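Local coordinates for protein adenylyltransferase and sulfurtransferase uba4 (Chaetomium thermophilum, PDB 6YUB) that probably activates a ubiquitin-like sulfur carrier by adenylation and transfers sulfur to it for tRNA thiolation and molybdenum cofactor synthesis, this chain being its ThiF-family adenylyltransferase part, at residues A182-C187 with K277-C282. Sequence-based numbering, arbitrary orientation. Where two conformers were deposited one is given.
Sequences APCYRC and KDCFAC. With ZN (zinc ion), chain E.
C187 SG stands anti to its carbonyl carbon (chi1 -70°), and C279 SG anti to its backbone N (168°), which turns both thiolates onto one zinc ion. C184 and C282 supply the other two. The metal is 2.3 Å from C279 SG and 2.2 Å from C282 SG. Two CxxC motifs thus form a Cys4 zinc site. Backbone N-H groups also hold three of the sulfurs. C184 and C187 make a capping box at the start of the short helix, each backbone N donating to the other's SG. A281 N and C282 N both donate to C279 SG, the latter almost straight. These bonds probably offset part of the negative charge of these thiolates.

Beside the metal, the chain of R186, extended from CG to NE, runs alongside F280. F280 CD2 lies over one guanidinium face, 3.6 Å from R186 CZ, with the planes 54° apart. R186 CD touches A281 CB at 3.7 Å. R186 NH2 makes a salt bridge to D143. With an alanine in its place, D143 would probably lose this mate, and F280 CD2 and A281 CB the group they pack on.

The site joins helix 185-188 to the loop between strand 267-271 and helix 290-294, and C184 packs against S142 and V146 of helix 135-148.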
loop_
_atom_site.group_PDB
_atom_site.type_symbol
_atom_site.label_atom_id
_atom_site.label_comp_id
_atom_site.label_asym_id
_atom_site.label_seq_id
_atom_site.Cartn_x
_atom_site.Cartn_y
_atom_site.Cartn_z
ATOM N N ALA B 182 -1.778 1.860 26.050
ATOM C CA ALA B 182 -1.628 1.228 24.752
ATOM C C ALA B 182 -1.204 -0.229 24.916
ATOM O O ALA B 182 -0.557 -0.597 25.905
ATOM C CB ALA B 182 -0.598 1.980 23.913
ATOM N N PRO B 183 -1.546 -1.083 23.958
ATOM C CA PRO B 183 -1.173 -2.495 24.063
ATOM C C PRO B 183 0.276 -2.738 23.675
ATOM O O PRO B 183 0.937 -1.904 23.050
ATOM C CB PRO B 183 -2.120 -3.179 23.070
ATOM C CG PRO B 183 -2.330 -2.141 22.009
ATOM C CD PRO B 183 -2.302 -0.798 22.723
ATOM N N CYS B 184 0.766 -3.914 24.071
ATOM C CA CYS B 184 2.018 -4.440 23.557
ATOM C C CYS B 184 1.698 -5.502 22.500
ATOM O O CYS B 184 0.532 -5.805 22.221
ATOM C CB CYS B 184 2.871 -5.010 24.689
ATOM S SG CYS B 184 2.642 -6.758 24.962
ATOM N N TYR B 185 2.746 -6.081 21.906
ATOM C CA TYR B 185 2.526 -7.054 20.839
ATOM C C TYR B 185 1.832 -8.310 21.357
ATOM O O TYR B 185 1.069 -8.943 20.616
ATOM C CB TYR B 185 3.855 -7.410 20.167
ATOM C CG TYR B 185 3.705 -8.174 18.867
ATOM C CD1 TYR B 185 3.406 -7.516 17.680
ATOM C CD2 TYR B 185 3.869 -9.551 18.825
ATOM C CE1 TYR B 185 3.268 -8.211 16.487
ATOM C CE2 TYR B 185 3.733 -10.255 17.640
ATOM C CZ TYR B 185 3.432 -9.581 16.476
ATOM O OH TYR B 185 3.295 -10.278 15.297
ATOM N N ARG B 186 2.078 -8.692 22.613
ATOM C CA ARG B 186 1.388 -9.847 23.175
ATOM C C ARG B 186 -0.085 -9.539 23.421
ATOM O O ARG B 186 -0.946 -10.403 23.225
ATOM C CB ARG B 186 2.061 -10.286 24.473
ATOM C CG ARG B 186 3.394 -10.990 24.283
ATOM C CD ARG B 186 4.035 -11.300 25.626
ATOM N NE ARG B 186 5.422 -11.731 25.487
ATOM C CZ ARG B 186 5.806 -12.990 25.293
ATOM N NH1 ARG B 186 4.908 -13.963 25.215
ATOM N NH2 ARG B 186 7.093 -13.272 25.179
ATOM N N CYS B 187 -0.393 -8.312 23.856
ATOM C CA CYS B 187 -1.783 -7.916 24.037
ATOM C C CYS B 187 -2.605 -8.177 22.781
ATOM O O CYS B 187 -3.802 -8.475 22.869
ATOM C CB CYS B 187 -1.874 -6.432 24.401
ATOM S SG CYS B 187 -1.268 -5.982 26.033
ATOM N N LYS B 277 -5.235 -6.605 30.967
ATOM C CA LYS B 277 -4.891 -6.645 32.382
ATOM C C LYS B 277 -4.075 -7.882 32.728
ATOM O O LYS B 277 -3.292 -7.858 33.685
ATOM C CB LYS B 277 -6.165 -6.589 33.231
ATOM C CG LYS B 277 -5.909 -6.309 34.703
ATOM C CD LYS B 277 -7.110 -5.659 35.379
ATOM C CE LYS B 277 -8.275 -6.627 35.531
ATOM N NZ LYS B 277 -9.255 -6.152 36.552
ATOM N N ASP B 278 -4.227 -8.961 31.963
ATOM C CA ASP B 278 -3.552 -10.219 32.245
ATOM C C ASP B 278 -2.470 -10.544 31.217
ATOM O O ASP B 278 -2.130 -11.707 31.007
ATOM C CB ASP B 278 -4.556 -11.366 32.309
ATOM C CG ASP B 278 -5.187 -11.660 30.956
ATOM O OD1 ASP B 278 -5.239 -10.738 30.110
ATOM O OD2 ASP B 278 -5.623 -12.811 30.742
ATOM N N CYS B 279 -1.912 -9.520 30.566
ATOM C CA CYS B 279 -0.892 -9.760 29.555
ATOM C C CYS B 279 0.385 -10.273 30.206
ATOM O O CYS B 279 0.855 -9.712 31.200
ATOM C CB CYS B 279 -0.597 -8.490 28.766
ATOM S SG CYS B 279 0.886 -8.646 27.737
ATOM N N PHE B 280 0.953 -11.333 29.627
ATOM C CA PHE B 280 2.177 -11.921 30.161
ATOM C C PHE B 280 3.265 -10.876 30.378
ATOM O O PHE B 280 4.027 -10.960 31.349
ATOM C CB PHE B 280 2.671 -13.020 29.213
ATOM C CG PHE B 280 4.040 -13.547 29.545
ATOM C CD1 PHE B 280 4.205 -14.512 30.520
ATOM C CD2 PHE B 280 5.156 -13.085 28.869
ATOM C CE1 PHE B 280 5.462 -15.002 30.826
ATOM C CE2 PHE B 280 6.421 -13.573 29.174
ATOM C CZ PHE B 280 6.567 -14.529 30.152
ATOM N N ALA B 281 3.343 -9.877 29.496
ATOM C CA ALA B 281 4.451 -8.931 29.494
ATOM C C ALA B 281 4.123 -7.609 30.178
ATOM O O ALA B 281 4.885 -7.158 31.040
ATOM C CB ALA B 281 4.902 -8.665 28.048
ATOM N N CYS B 282 3.015 -6.964 29.800
ATOM C CA CYS B 282 2.680 -5.643 30.313
ATOM C C CYS B 282 1.517 -5.655 31.294
ATOM O O CYS B 282 1.164 -4.597 31.825
ATOM C CB CYS B 282 2.364 -4.690 29.149
ATOM S SG CYS B 282 0.987 -5.188 28.072
HETATM ZN ZN ZN E . 0.893 -6.690 26.460
#